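Local coordinates for putative Oleoyl-[acyl-carrier protein] thioesterase (Lactobacillus plantarum, PDB 2OWN), which probably hydrolyses the thioester of oleoyl-[acyl-carrier protein], releasing the free fatty acid from its carrier, at residues Y12-H16 / L40-Q45; V82-R87 / R98-R103; I162-V168 / W187-P193; S154-T158 / A221-I225. All blocks are in the same frame, centred on the assembly; numbering follows the deposited sequence. Where two conformers were deposited one is given.

Contact 1: Y12-H16 / L40-Q45; sequences YSEQH and LASEDQ. With GOL (glycerol), chain R.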
loop_
_atom_site.group_PDB
_atom_site.type_symbol
_atom_site.label_atom_id
_atom_site.label_comp_id
_atom_site.label_asym_id
_atom_site.label_seq_id
_atom_site.Cartn_x
_atom_site.Cartn_y
_atom_site.Cartn_z
ATOM N N TYR B 12 10.922 -20.613 -9.276
ATOM C CA TYR B 12 9.512 -20.527 -8.874
ATOM C C TYR B 12 8.954 -19.236 -9.457
ATOM O O TYR B 12 9.568 -18.173 -9.242
ATOM C CB TYR B 12 9.353 -20.532 -7.345
ATOM C CG TYR B 12 7.902 -20.414 -6.884
ATOM C CD1 TYR B 12 7.074 -21.557 -6.808
ATOM C CD2 TYR B 12 7.335 -19.155 -6.549
ATOM C CE1 TYR B 12 5.697 -21.456 -6.398
ATOM C CE2 TYR B 12 5.961 -19.039 -6.145
ATOM C CZ TYR B 12 5.158 -20.196 -6.069
ATOM O OH TYR B 12 3.841 -20.099 -5.683
ATOM N N SER B 13 7.793 -19.318 -10.134
ATOM C CA SER B 13 7.120 -18.139 -10.724
ATOM C C SER B 13 5.613 -18.083 -10.469
ATOM O O SER B 13 4.978 -19.110 -10.222
ATOM C CB SER B 13 7.385 -18.001 -12.231
ATOM O OG SER B 13 6.750 -18.999 -12.994
ATOM N N GLU B 14 5.081 -16.858 -10.527
ATOM C CA GLU B 14 3.647 -16.575 -10.367
ATOM C C GLU B 14 3.273 -15.289 -11.105
ATOM O O GLU B 14 4.141 -14.430 -11.319
ATOM C CB GLU B 14 3.255 -16.461 -8.884
ATOM C CG GLU B 14 3.772 -15.207 -8.120
ATOM C CD GLU B 14 3.401 -15.235 -6.659
ATOM O OE1 GLU B 14 3.777 -16.203 -5.991
ATOM O OE2 GLU B 14 2.789 -14.273 -6.161
ATOM N N GLN B 15 1.991 -15.165 -11.444
ATOM C CA GLN B 15 1.443 -13.988 -12.118
ATOM C C GLN B 15 0.864 -13.031 -11.067
ATOM O O GLN B 15 0.384 -13.466 -10.007
ATOM C CB GLN B 15 0.395 -14.364 -13.162
ATOM C CG GLN B 15 0.973 -15.188 -14.330
ATOM C CD GLN B 15 -0.063 -15.606 -15.372
ATOM O OE1 GLN B 15 -1.117 -14.978 -15.533
ATOM N NE2 GLN B 15 0.247 -16.672 -16.103
ATOM N N HIS B 16 0.953 -11.733 -11.347
ATOM C CA HIS B 16 0.419 -10.684 -10.469
ATOM C C HIS B 16 -0.159 -9.542 -11.303
ATOM O O HIS B 16 0.533 -8.994 -12.166
ATOM C CB HIS B 16 1.484 -10.131 -9.510
ATOM C CG HIS B 16 0.961 -9.058 -8.598
ATOM N ND1 HIS B 16 0.304 -9.341 -7.422
ATOM C CD2 HIS B 16 0.955 -7.710 -8.718
ATOM C CE1 HIS B 16 -0.076 -8.213 -6.853
ATOM N NE2 HIS B 16 0.308 -7.205 -7.616
ATOM N N LEU B 40 6.782 -11.441 -2.202
ATOM C CA LEU B 40 5.554 -12.277 -2.284
ATOM C C LEU B 40 5.880 -13.589 -3.008
ATOM O O LEU B 40 5.471 -14.645 -2.546
ATOM C CB LEU B 40 4.398 -11.567 -3.014
ATOM C CG LEU B 40 3.039 -12.284 -3.115
ATOM C CD1 LEU B 40 2.426 -12.497 -1.729
ATOM C CD2 LEU B 40 2.088 -11.507 -3.997
ATOM N N ALA B 41 6.597 -13.492 -4.138
ATOM C CA ALA B 41 7.065 -14.663 -4.926
ATOM C C ALA B 41 8.034 -15.559 -4.116
ATOM O O ALA B 41 7.946 -16.804 -4.195
ATOM C CB ALA B 41 7.724 -14.219 -6.241
ATOM N N SER B 42 8.922 -14.919 -3.338
ATOM C CA SER B 42 9.903 -15.598 -2.465
ATOM C C SER B 42 9.229 -16.342 -1.303
ATOM O O SER B 42 9.600 -17.487 -1.032
ATOM C CB SER B 42 10.969 -14.611 -1.947
ATOM O OG SER B 42 11.925 -15.226 -1.099
ATOM N N GLU B 43 8.270 -15.691 -0.624
ATOM C CA GLU B 43 7.508 -16.327 0.493
ATOM C C GLU B 43 6.652 -17.517 0.009
ATOM O O GLU B 43 6.560 -18.512 0.723
ATOM C CB GLU B 43 6.667 -15.319 1.307
ATOM C CG GLU B 43 7.527 -14.330 2.139
ATOM C CD GLU B 43 6.728 -13.340 3.009
ATOM O OE1 GLU B 43 5.515 -13.548 3.273
ATOM O OE2 GLU B 43 7.343 -12.344 3.461
ATOM N N ASP B 44 6.078 -17.412 -1.197
ATOM C CA ASP B 44 5.271 -18.498 -1.810
ATOM C C ASP B 44 6.105 -19.686 -2.263
ATOM O O ASP B 44 5.601 -20.804 -2.220
ATOM C CB ASP B 44 4.411 -17.977 -2.963
ATOM C CG ASP B 44 3.378 -16.980 -2.502
ATOM O OD1 ASP B 44 3.055 -16.916 -1.290
ATOM O OD2 ASP B 44 2.893 -16.225 -3.351
ATOM N N GLN B 45 7.332 -19.435 -2.752
ATOM C CA GLN B 45 8.288 -20.504 -3.111
ATOM C C GLN B 45 8.624 -21.254 -1.810
ATOM O O GLN B 45 8.532 -22.485 -1.765
ATOM C CB GLN B 45 9.589 -19.962 -3.746
ATOM C CG GLN B 45 10.607 -21.068 -4.163
ATOM C CD GLN B 45 11.882 -20.562 -4.845
ATOM O OE1 GLN B 45 12.176 -19.366 -4.865
ATOM N NE2 GLN B 45 12.658 -21.499 -5.389
HETATM C C1 GOL R . 0.246 -18.297 -6.986
HETATM O O1 GOL R . -0.899 -18.670 -7.721
HETATM C C2 GOL R . 0.188 -18.856 -5.569
HETATM O O2 GOL R . 1.419 -18.595 -4.933
HETATM C C3 GOL R . -0.962 -18.221 -4.790
HETATM O O3 GOL R . -0.888 -18.537 -3.415
#

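Contact 2: V82-R87 / R98-R103; sequences VTIAVR and REFWIR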
loop_
_atom_site.group_PDB
_atom_site.type_symbol
_atom_site.label_atom_id
_atom_site.label_comp_id
_atom_site.label_asym_id
_atom_site.label_seq_id
_atom_site.Cartn_x
_atom_site.Cartn_y
_atom_site.Cartn_z
ATOM N N VAL B 82 1.909 -9.099 -14.649
ATOM C CA VAL B 82 3.358 -9.390 -14.664
ATOM C C VAL B 82 3.636 -10.765 -14.072
ATOM O O VAL B 82 2.876 -11.231 -13.221
ATOM C CB VAL B 82 4.219 -8.342 -13.892
ATOM C CG1 VAL B 82 4.102 -6.973 -14.552
ATOM C CG2 VAL B 82 3.883 -8.285 -12.363
ATOM N N THR B 83 4.737 -11.378 -14.522
ATOM C CA THR B 83 5.216 -12.678 -14.068
ATOM C C THR B 83 6.432 -12.391 -13.170
ATOM O O THR B 83 7.374 -11.721 -13.629
ATOM C CB THR B 83 5.563 -13.579 -15.262
ATOM O OG1 THR B 83 4.366 -13.821 -16.012
ATOM C CG2 THR B 83 6.143 -14.920 -14.820
ATOM N N ILE B 84 6.378 -12.839 -11.905
ATOM C CA ILE B 84 7.474 -12.666 -10.927
ATOM C C ILE B 84 8.145 -14.035 -10.758
ATOM O O ILE B 84 7.554 -14.928 -10.138
ATOM C CB ILE B 84 7.050 -12.115 -9.513
ATOM C CG1 ILE B 84 6.207 -10.835 -9.592
ATOM C CG2 ILE B 84 8.300 -11.878 -8.633
ATOM C CD1 ILE B 84 4.760 -11.035 -9.924
ATOM N N ALA B 85 9.340 -14.190 -11.342
ATOM C CA ALA B 85 10.158 -15.414 -11.248
ATOM C C ALA B 85 11.188 -15.172 -10.139
ATOM O O ALA B 85 11.714 -14.057 -10.036
ATOM C CB ALA B 85 10.841 -15.725 -12.559
ATOM N N VAL B 86 11.456 -16.197 -9.320
ATOM C CA VAL B 86 12.412 -16.125 -8.187
ATOM C C VAL B 86 13.285 -17.400 -8.086
ATOM O O VAL B 86 12.847 -18.478 -8.488
ATOM C CB VAL B 86 11.641 -15.844 -6.855
ATOM C CG1 VAL B 86 10.717 -17.013 -6.469
ATOM C CG2 VAL B 86 12.606 -15.519 -5.723
ATOM N N ARG B 87 14.508 -17.244 -7.558
ATOM C CA ARG B 87 15.475 -18.342 -7.391
ATOM C C ARG B 87 16.467 -18.090 -6.247
ATOM O O ARG B 87 17.091 -17.024 -6.206
ATOM C CB ARG B 87 16.225 -18.557 -8.721
ATOM C CG ARG B 87 17.273 -19.692 -8.746
ATOM C CD ARG B 87 17.770 -20.000 -10.162
ATOM N NE ARG B 87 18.584 -18.933 -10.764
ATOM C CZ ARG B 87 19.077 -18.912 -12.015
ATOM N NH1 ARG B 87 18.843 -19.898 -12.898
ATOM N NH2 ARG B 87 19.814 -17.860 -12.411
ATOM N N ARG B 98 20.036 -14.347 -3.505
ATOM C CA ARG B 98 18.691 -14.544 -4.081
ATOM C C ARG B 98 18.412 -13.578 -5.244
ATOM O O ARG B 98 18.574 -12.358 -5.090
ATOM C CB ARG B 98 17.651 -14.404 -2.974
ATOM C CG ARG B 98 16.174 -14.579 -3.392
ATOM C CD ARG B 98 15.259 -14.758 -2.178
ATOM N NE ARG B 98 15.388 -16.126 -1.665
ATOM C CZ ARG B 98 14.618 -17.181 -1.975
ATOM N NH1 ARG B 98 13.561 -17.100 -2.802
ATOM N NH2 ARG B 98 14.906 -18.362 -1.419
ATOM N N GLU B 99 17.972 -14.145 -6.378
ATOM C CA GLU B 99 17.638 -13.419 -7.610
ATOM C C GLU B 99 16.124 -13.408 -7.880
ATOM O O GLU B 99 15.426 -14.374 -7.530
ATOM C CB GLU B 99 18.354 -14.038 -8.799
ATOM C CG GLU B 99 19.851 -13.809 -8.802
ATOM C CD GLU B 99 20.498 -14.503 -9.960
ATOM O OE1 GLU B 99 20.832 -15.701 -9.851
ATOM O OE2 GLU B 99 20.758 -13.836 -10.971
ATOM N N PHE B 100 15.650 -12.320 -8.507
ATOM C CA PHE B 100 14.228 -12.131 -8.887
ATOM C C PHE B 100 14.145 -11.511 -10.290
ATOM O O PHE B 100 14.967 -10.644 -10.611
ATOM C CB PHE B 100 13.450 -11.170 -7.971
ATOM C CG PHE B 100 13.634 -11.383 -6.491
ATOM C CD1 PHE B 100 14.815 -10.942 -5.855
ATOM C CD2 PHE B 100 12.586 -11.886 -5.690
ATOM C CE1 PHE B 100 15.000 -11.090 -4.459
ATOM C CE2 PHE B 100 12.760 -12.030 -4.274
ATOM C CZ PHE B 100 13.970 -11.629 -3.663
ATOM N N TRP B 101 13.149 -11.921 -11.082
ATOM C CA TRP B 101 12.889 -11.385 -12.433
ATOM C C TRP B 101 11.416 -11.022 -12.551
ATOM O O TRP B 101 10.571 -11.888 -12.313
ATOM C CB TRP B 101 13.203 -12.395 -13.526
ATOM C CG TRP B 101 14.597 -12.808 -13.595
ATOM C CD1 TRP B 101 15.552 -12.330 -14.441
ATOM C CD2 TRP B 101 15.223 -13.806 -12.794
ATOM N NE1 TRP B 101 16.746 -12.965 -14.215
ATOM C CE2 TRP B 101 16.582 -13.878 -13.207
ATOM C CE3 TRP B 101 14.776 -14.650 -11.751
ATOM C CZ2 TRP B 101 17.514 -14.767 -12.612
ATOM C CZ3 TRP B 101 15.704 -15.555 -11.149
ATOM C CH2 TRP B 101 17.060 -15.595 -11.588
ATOM N N ILE B 102 11.123 -9.757 -12.860
ATOM C CA ILE B 102 9.755 -9.262 -13.079
ATOM C C ILE B 102 9.704 -9.136 -14.608
ATOM O O ILE B 102 10.518 -8.376 -15.174
ATOM C CB ILE B 102 9.468 -7.914 -12.389
ATOM C CG1 ILE B 102 9.826 -7.935 -10.890
ATOM C CG2 ILE B 102 8.013 -7.522 -12.575
ATOM C CD1 ILE B 102 9.111 -8.940 -10.071
ATOM N N ARG B 103 8.787 -9.891 -15.241
ATOM C CA ARG B 103 8.598 -9.929 -16.703
ATOM C C ARG B 103 7.163 -9.587 -17.100
ATOM O O ARG B 103 6.232 -9.778 -16.298
ATOM C CB ARG B 103 8.943 -11.322 -17.245
ATOM C CG ARG B 103 10.379 -11.791 -16.991
ATOM C CD ARG B 103 10.626 -13.146 -17.658
ATOM N NE ARG B 103 12.021 -13.609 -17.556
ATOM C CZ ARG B 103 12.553 -14.448 -16.645
ATOM N NH1 ARG B 103 11.834 -15.021 -15.660
ATOM N NH2 ARG B 103 13.862 -14.742 -16.733
#

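Contact 3: I162-V168 / W187-P193; sequences ITKPYHV and WLVDTLP. With SO4 (sulfate ion), chain C.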
loop_
_atom_site.group_PDB
_atom_site.type_symbol
_atom_site.label_atom_id
_atom_site.label_comp_id
_atom_site.label_asym_id
_atom_site.label_seq_id
_atom_site.Cartn_x
_atom_site.Cartn_y
_atom_site.Cartn_z
ATOM N N ILE B 162 18.225 17.662 0.726
ATOM C CA ILE B 162 16.781 17.678 0.984
ATOM C C ILE B 162 16.604 16.752 2.176
ATOM O O ILE B 162 17.009 15.591 2.087
ATOM C CB ILE B 162 15.935 17.162 -0.219
ATOM C CG1 ILE B 162 16.246 17.952 -1.501
ATOM C CG2 ILE B 162 14.436 17.236 0.104
ATOM C CD1 ILE B 162 15.520 17.431 -2.754
ATOM N N THR B 163 16.035 17.263 3.274
ATOM C CA THR B 163 15.777 16.486 4.503
ATOM C C THR B 163 14.291 16.562 4.887
ATOM O O THR B 163 13.723 17.655 4.883
ATOM C CB THR B 163 16.675 16.945 5.676
ATOM O OG1 THR B 163 18.046 16.774 5.312
ATOM C CG2 THR B 163 16.419 16.130 6.948
ATOM N N LYS B 164 13.676 15.397 5.154
ATOM C CA LYS B 164 12.271 15.272 5.605
ATOM C C LYS B 164 12.149 14.233 6.735
ATOM O O LYS B 164 12.767 13.158 6.617
ATOM C CB LYS B 164 11.303 14.850 4.492
ATOM C CG LYS B 164 11.090 15.845 3.362
ATOM C CD LYS B 164 9.946 15.352 2.493
ATOM C CE LYS B 164 9.679 16.195 1.280
ATOM N NZ LYS B 164 8.523 15.587 0.562
ATOM N N PRO B 165 11.396 14.553 7.829
ATOM C CA PRO B 165 11.179 13.559 8.877
ATOM C C PRO B 165 9.959 12.682 8.519
ATOM O O PRO B 165 9.033 13.147 7.831
ATOM C CB PRO B 165 10.891 14.416 10.111
ATOM C CG PRO B 165 10.198 15.602 9.577
ATOM C CD PRO B 165 10.739 15.832 8.192
ATOM N N TYR B 166 10.006 11.419 8.933
ATOM C CA TYR B 166 8.904 10.448 8.758
ATOM C C TYR B 166 8.752 9.668 10.059
ATOM O O TYR B 166 9.758 9.324 10.689
ATOM C CB TYR B 166 9.145 9.477 7.610
ATOM C CG TYR B 166 9.239 10.125 6.261
ATOM C CD1 TYR B 166 8.083 10.328 5.478
ATOM C CD2 TYR B 166 10.481 10.554 5.742
ATOM C CE1 TYR B 166 8.154 10.943 4.194
ATOM C CE2 TYR B 166 10.565 11.167 4.450
ATOM C CZ TYR B 166 9.404 11.359 3.698
ATOM O OH TYR B 166 9.492 11.948 2.474
ATOM N N HIS B 167 7.504 9.411 10.446
ATOM C CA HIS B 167 7.160 8.645 11.647
ATOM C C HIS B 167 6.758 7.252 11.176
ATOM O O HIS B 167 6.054 7.119 10.159
ATOM C CB HIS B 167 6.039 9.326 12.416
ATOM C CG HIS B 167 6.404 10.690 12.909
ATOM N ND1 HIS B 167 6.298 11.817 12.123
ATOM C CD2 HIS B 167 6.883 11.107 14.104
ATOM C CE1 HIS B 167 6.697 12.871 12.814
ATOM N NE2 HIS B 167 7.056 12.467 14.020
ATOM N N VAL B 168 7.210 6.223 11.906
ATOM C CA VAL B 168 6.909 4.818 11.591
ATOM C C VAL B 168 5.471 4.572 12.075
ATOM O O VAL B 168 5.176 4.789 13.252
ATOM C CB VAL B 168 7.897 3.823 12.242
ATOM C CG1 VAL B 168 7.561 2.373 11.874
ATOM C CG2 VAL B 168 9.310 4.143 11.809
ATOM N N TRP B 187 9.470 6.533 2.067
ATOM C CA TRP B 187 10.222 7.660 2.654
ATOM C C TRP B 187 11.278 8.175 1.680
ATOM O O TRP B 187 11.376 9.386 1.485
ATOM C CB TRP B 187 10.895 7.302 4.003
ATOM C CG TRP B 187 10.010 6.559 4.953
ATOM C CD1 TRP B 187 8.682 6.769 5.152
ATOM C CD2 TRP B 187 10.407 5.550 5.881
ATOM N NE1 TRP B 187 8.206 5.915 6.095
ATOM C CE2 TRP B 187 9.236 5.154 6.581
ATOM C CE3 TRP B 187 11.638 4.924 6.187
ATOM C CZ2 TRP B 187 9.248 4.140 7.579
ATOM C CZ3 TRP B 187 11.663 3.906 7.186
ATOM C CH2 TRP B 187 10.463 3.532 7.870
ATOM N N LEU B 188 12.062 7.249 1.105
ATOM C CA LEU B 188 13.148 7.540 0.132
ATOM C C LEU B 188 12.682 8.324 -1.093
ATOM O O LEU B 188 13.229 9.385 -1.388
ATOM C CB LEU B 188 13.828 6.240 -0.343
ATOM C CG LEU B 188 14.643 5.444 0.689
ATOM C CD1 LEU B 188 14.858 3.979 0.263
ATOM C CD2 LEU B 188 15.971 6.133 0.979
ATOM N N VAL B 189 11.650 7.799 -1.761
ATOM C CA VAL B 189 11.083 8.415 -2.982
ATOM C C VAL B 189 10.360 9.729 -2.658
ATOM O O VAL B 189 10.560 10.703 -3.387
ATOM C CB VAL B 189 10.194 7.422 -3.794
ATOM C CG1 VAL B 189 9.609 8.090 -5.039
ATOM C CG2 VAL B 189 11.031 6.198 -4.188
ATOM N N ASP B 190 9.547 9.748 -1.586
ATOM C CA ASP B 190 8.823 10.974 -1.158
ATOM C C ASP B 190 9.764 12.129 -0.722
ATOM O O ASP B 190 9.319 13.281 -0.722
ATOM C CB ASP B 190 7.785 10.702 -0.062
ATOM C CG ASP B 190 6.946 11.923 0.259
ATOM O OD1 ASP B 190 6.259 12.416 -0.667
ATOM O OD2 ASP B 190 7.070 12.430 1.392
ATOM N N THR B 191 11.022 11.838 -0.325
ATOM C CA THR B 191 12.030 12.895 0.006
ATOM C C THR B 191 12.221 13.847 -1.196
ATOM O O THR B 191 12.361 15.058 -0.999
ATOM C CB THR B 191 13.409 12.321 0.424
ATOM O OG1 THR B 191 13.244 11.399 1.505
ATOM C CG2 THR B 191 14.394 13.441 0.860
ATOM N N LEU B 192 12.189 13.280 -2.415
ATOM C CA LEU B 192 12.314 14.027 -3.668
ATOM C C LEU B 192 10.967 14.713 -3.978
ATOM O O LEU B 192 9.912 14.118 -3.703
ATOM C CB LEU B 192 12.692 13.103 -4.826
ATOM C CG LEU B 192 14.010 12.329 -4.698
ATOM C CD1 LEU B 192 14.114 11.260 -5.787
ATOM C CD2 LEU B 192 15.212 13.269 -4.720
ATOM N N PRO B 193 10.991 15.930 -4.579
ATOM C CA PRO B 193 9.733 16.626 -4.869
ATOM C C PRO B 193 9.004 16.045 -6.097
ATOM O O PRO B 193 9.646 15.405 -6.953
ATOM C CB PRO B 193 10.198 18.058 -5.128
ATOM C CG PRO B 193 11.521 17.891 -5.745
ATOM C CD PRO B 193 12.146 16.710 -5.079
HETATM S S SO4 C . 4.760 11.707 8.447
HETATM O O1 SO4 C . 5.404 10.443 8.733
HETATM O O2 SO4 C . 5.585 12.495 7.535
HETATM O O3 SO4 C . 3.483 11.525 7.818
HETATM O O4 SO4 C . 4.572 12.433 9.703
HETATM O O HOH W 1 5.346 14.866 0.214
HETATM O O HOH W 2 5.640 5.687 7.973
#

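Contact 4: S154-T158 / A221-I225; sequences SFEAT and AHANI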
loop_
_atom_site.group_PDB
_atom_site.type_symbol
_atom_site.label_atom_id
_atom_site.label_comp_id
_atom_site.label_asym_id
_atom_site.label_seq_id
_atom_site.Cartn_x
_atom_site.Cartn_y
_atom_site.Cartn_z
ATOM N N SER B 154 28.446 6.694 -0.729
ATOM C CA SER B 154 28.586 6.959 0.710
ATOM C C SER B 154 27.960 8.349 0.881
ATOM O O SER B 154 28.472 9.326 0.318
ATOM C CB SER B 154 30.041 6.911 1.179
ATOM O OG SER B 154 30.104 7.022 2.589
ATOM N N PHE B 155 26.809 8.401 1.567
ATOM C CA PHE B 155 26.066 9.653 1.756
ATOM C C PHE B 155 26.869 10.728 2.526
ATOM O O PHE B 155 27.390 10.451 3.611
ATOM C CB PHE B 155 24.701 9.433 2.446
ATOM C CG PHE B 155 23.841 10.667 2.455
ATOM C CD1 PHE B 155 23.031 10.965 1.345
ATOM C CD2 PHE B 155 23.867 11.565 3.545
ATOM C CE1 PHE B 155 22.241 12.135 1.318
ATOM C CE2 PHE B 155 23.087 12.745 3.528
ATOM C CZ PHE B 155 22.281 13.027 2.403
ATOM N N GLU B 156 26.959 11.915 1.915
ATOM C CA GLU B 156 27.609 13.097 2.471
ATOM C C GLU B 156 26.616 14.256 2.356
ATOM O O GLU B 156 26.205 14.598 1.241
ATOM C CB GLU B 156 28.915 13.415 1.745
ATOM C CG GLU B 156 29.991 12.345 1.973
ATOM C CD GLU B 156 31.328 12.605 1.264
ATOM O OE1 GLU B 156 31.407 13.440 0.324
ATOM O OE2 GLU B 156 32.307 11.927 1.643
ATOM N N ALA B 157 26.213 14.814 3.502
ATOM C CA ALA B 157 25.289 15.948 3.551
ATOM C C ALA B 157 26.001 17.223 3.078
ATOM O O ALA B 157 27.206 17.393 3.320
ATOM C CB ALA B 157 24.733 16.159 4.964
ATOM N N THR B 158 25.261 18.057 2.347
ATOM C CA THR B 158 25.730 19.359 1.840
ATOM C C THR B 158 24.656 20.411 2.145
ATOM O O THR B 158 23.579 20.074 2.666
ATOM C CB THR B 158 26.032 19.332 0.307
ATOM O OG1 THR B 158 24.823 19.162 -0.447
ATOM C CG2 THR B 158 27.009 18.214 -0.040
ATOM N N ALA B 221 14.954 11.235 6.748
ATOM C CA ALA B 221 15.290 10.857 5.371
ATOM C C ALA B 221 16.026 12.008 4.719
ATOM O O ALA B 221 15.533 13.135 4.766
ATOM C CB ALA B 221 14.039 10.524 4.573
ATOM N N HIS B 222 17.185 11.723 4.124
ATOM C CA HIS B 222 18.019 12.716 3.436
ATOM C C HIS B 222 18.162 12.332 1.964
ATOM O O HIS B 222 18.119 11.146 1.647
ATOM C CB HIS B 222 19.399 12.825 4.067
ATOM C CG HIS B 222 19.390 13.123 5.529
ATOM N ND1 HIS B 222 19.239 14.399 6.025
ATOM C CD2 HIS B 222 19.560 12.318 6.604
ATOM C CE1 HIS B 222 19.286 14.364 7.343
ATOM N NE2 HIS B 222 19.485 13.114 7.719
ATOM N N ALA B 223 18.312 13.330 1.083
ATOM C CA ALA B 223 18.496 13.118 -0.370
ATOM C C ALA B 223 19.288 14.242 -1.059
ATOM O O ALA B 223 19.073 15.423 -0.751
ATOM C CB ALA B 223 17.155 12.910 -1.083
ATOM N N ASN B 224 20.223 13.843 -1.932
ATOM C CA ASN B 224 21.055 14.719 -2.765
ATOM C C ASN B 224 20.779 14.369 -4.211
ATOM O O ASN B 224 20.921 13.200 -4.567
ATOM C CB ASN B 224 22.563 14.511 -2.512
ATOM C CG ASN B 224 23.027 15.021 -1.161
ATOM O OD1 ASN B 224 22.577 16.058 -0.689
ATOM N ND2 ASN B 224 23.996 14.329 -0.569
ATOM N N ILE B 225 20.373 15.349 -5.018
ATOM C CA ILE B 225 20.112 15.179 -6.451
ATOM C C ILE B 225 21.463 15.544 -7.059
ATOM O O ILE B 225 21.889 16.712 -6.966
ATOM C CB ILE B 225 18.978 16.081 -6.974
ATOM C CG1 ILE B 225 17.670 15.809 -6.206
ATOM C CG2 ILE B 225 18.795 15.867 -8.497
ATOM C CD1 ILE B 225 16.525 16.733 -6.587
HETATM O O HOH W 3 25.390 11.851 -1.043
#

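Contact 1: Y12-H16 / L40-Q45
Tyr12 lays its ring flat against the last turn of segment 40-45: Gln45 CA sits over the ring centre, 3.7 Å above the plane. The tyrosine gets there because its CG is anti to the backbone N (chi1 179°), which sends the ring along the helix side. Gln45 runs past it in the opposite direction, its CG packing on Tyr12 CB at 3.5 Å, and the amide plane is turned only 14° from the ring plane. At the far end of the ring the Tyr12 hydroxyl lies alongside Asp44 CB and shares a hydrogen bond with a glycerol hydroxyl (Tyr12 OH to glycerol O2 2.9 Å). The same glycerol oxygen makes a weak bond to Asp44 OD2.

Glu14 comes in at about a right angle to Asp44, with the two carboxylates nearly coplanar. Glu14 OE1 and Asp44 OD2 are 2.8 Å apart, and the other branch, OE2, rests on Leu40 CD2 at 3.6 Å. Asp44 OD1 turns to a salt bridge with Arg17 of the second subunit, which also forms a long, weak ion pair with Glu14 OE2.

Two acids this close imply that one of them probably holds a proton. The arginine from the second subunit would offset part of the remaining negative charge, so the electrostatics of this strand-helix contact are probably coupled to the dimer interface.

Contact 2: V82-R87 / R98-R103
The two strands run antiparallel, their axes 4.6 Å apart at closest approach and 165° between directions, with three hydrogen-bonded pairs (Thr83-Arg103, Ala85-Trp101, Arg87-Glu99) each closed by two N-H to O=C bonds. On the face carrying Ile84, Val86, Phe100 and Ile102 the packing is apolar and tight: Ile102 CD1 presses on Ile84 CG2 at 3.4 Å, and Val86 CG2, the methyl on the far side from its own backbone N, reaches Phe100 CD2 at 3.6 Å. Helix 31-48 covers this face through Ala38, Ala41 and Gln45.

The other face is more polar. Trp101 turns its ring edge to Arg87 CB, and the Arg87 guanidinium stands at 85° to the indole, with NH2 3.7 Å from Trp101 CH2. That NH2 also makes a weak salt bridge to Glu99 OE1, 3.5 Å away, whose stronger partner is Ser89. The hairpin is part of the antiparallel sheet that wraps around the long helix 31-48, the sheet-round-helix arrangement of the hotdog fold, in keeping with the family.

Contact 3: I162-V168 / W187-P193
Tyr166 with chi1 -63° and Trp187 with chi1 -46° both place CG anti to the carbonyl carbon, and the two side chains run antiparallel, one over the other, in an offset stack. The tyrosine ring and the indole five-membered ring lie 4.8 Å apart between centroids, planes at 27°, and each residue's CB sits over the other's face.

Beyond the stack, the Tyr166 hydroxyl donates to Asp190 OD2 at 2.7 Å, meeting it on the anti side and out of the carboxylate plane. Extended Lys164 crosses Asp190 at about a right angle; its NZ donates to Asp190 O at 2.8 Å and forms a salt bridge with OD2 at 3.6 Å. Asp190 OD1 accepts from Phe170 N of the second subunit. Ile162 CG2 packs on Thr191 O at 3.2 Å.

A sulfate, probably from the crystallisation liquor, bridges the subunits, held by His167 N and ND1 and by His167 N of the second subunit. Strand 162-167 pairs with strand 218-227, whose Ala221 and Ala223 touch Thr191, while Trp187 and Leu188 of helix 184-191 reach strand 233-241.

Contact 4: S154-T158 / A221-I225
Polar contacts centre on Asn224, whose ND2 donates to Glu156 O at 2.9 Å. The bond is bent, 137° at the hydrogen, and the donor stands well above the carbonyl plane. The same nitrogen gives a second hydrogen bond to a water, 2.9 Å from ND2, which in turn accepts a weak bond from Glu156 N; amide and water together therefore hold both backbone polar atoms of Glu156. The other end of the amide, OD1, is taken by the hydroxyl of Thr161, which fixes which way round the group is turned.

The aromatic and apolar contacts belong to Phe155. Its chi1 near 180° (-171°) swings the ring away from the backbone N and in to the strand, where CZ meets His222 CB at 3.3 Å. The ring lies almost parallel to the Asn224 amide, planes 5° apart, with CE1 3.4 Å from ND2. It meets the imidazole obliquely. His222 is itself held between Glu241 and Thr163.

Phe155 also touches Ser237 and Leu239 on neighbouring strand 233-241. The arrangement is thus an irregular linker segment, just ahead of strand 162-167, laid over the antiparallel beta-sheet of the C-terminal hotdog domain, on the face of strand 218-227 opposite the one against which helix 184-191 packs.

Contacts 1 and 2 adjoin, their centres 8 Å apart. Strand 12-17 pairs with strand 81-91, with His16 N 2.7 Å from Val82 O, and helix 31-48 packs against both strands. Contacts 3 and 4 form a similar neighbourhood in the C-terminal half of the chain, centres 12 Å apart: Thr163 OG1 lies 2.8 Å from His222 ND1, and Thr191 packs on Ala221 and Ala223. The two groups lie on opposite sides of the chain's centre; contacts 1 and 3 have centres about 30 Å apart and nearest atoms about 17 Å apart, consistent with tandem hotdog units. Both of these touch the second subunit. The glycerol and sulfate probably come from crystallisation and do not by themselves locate the active site.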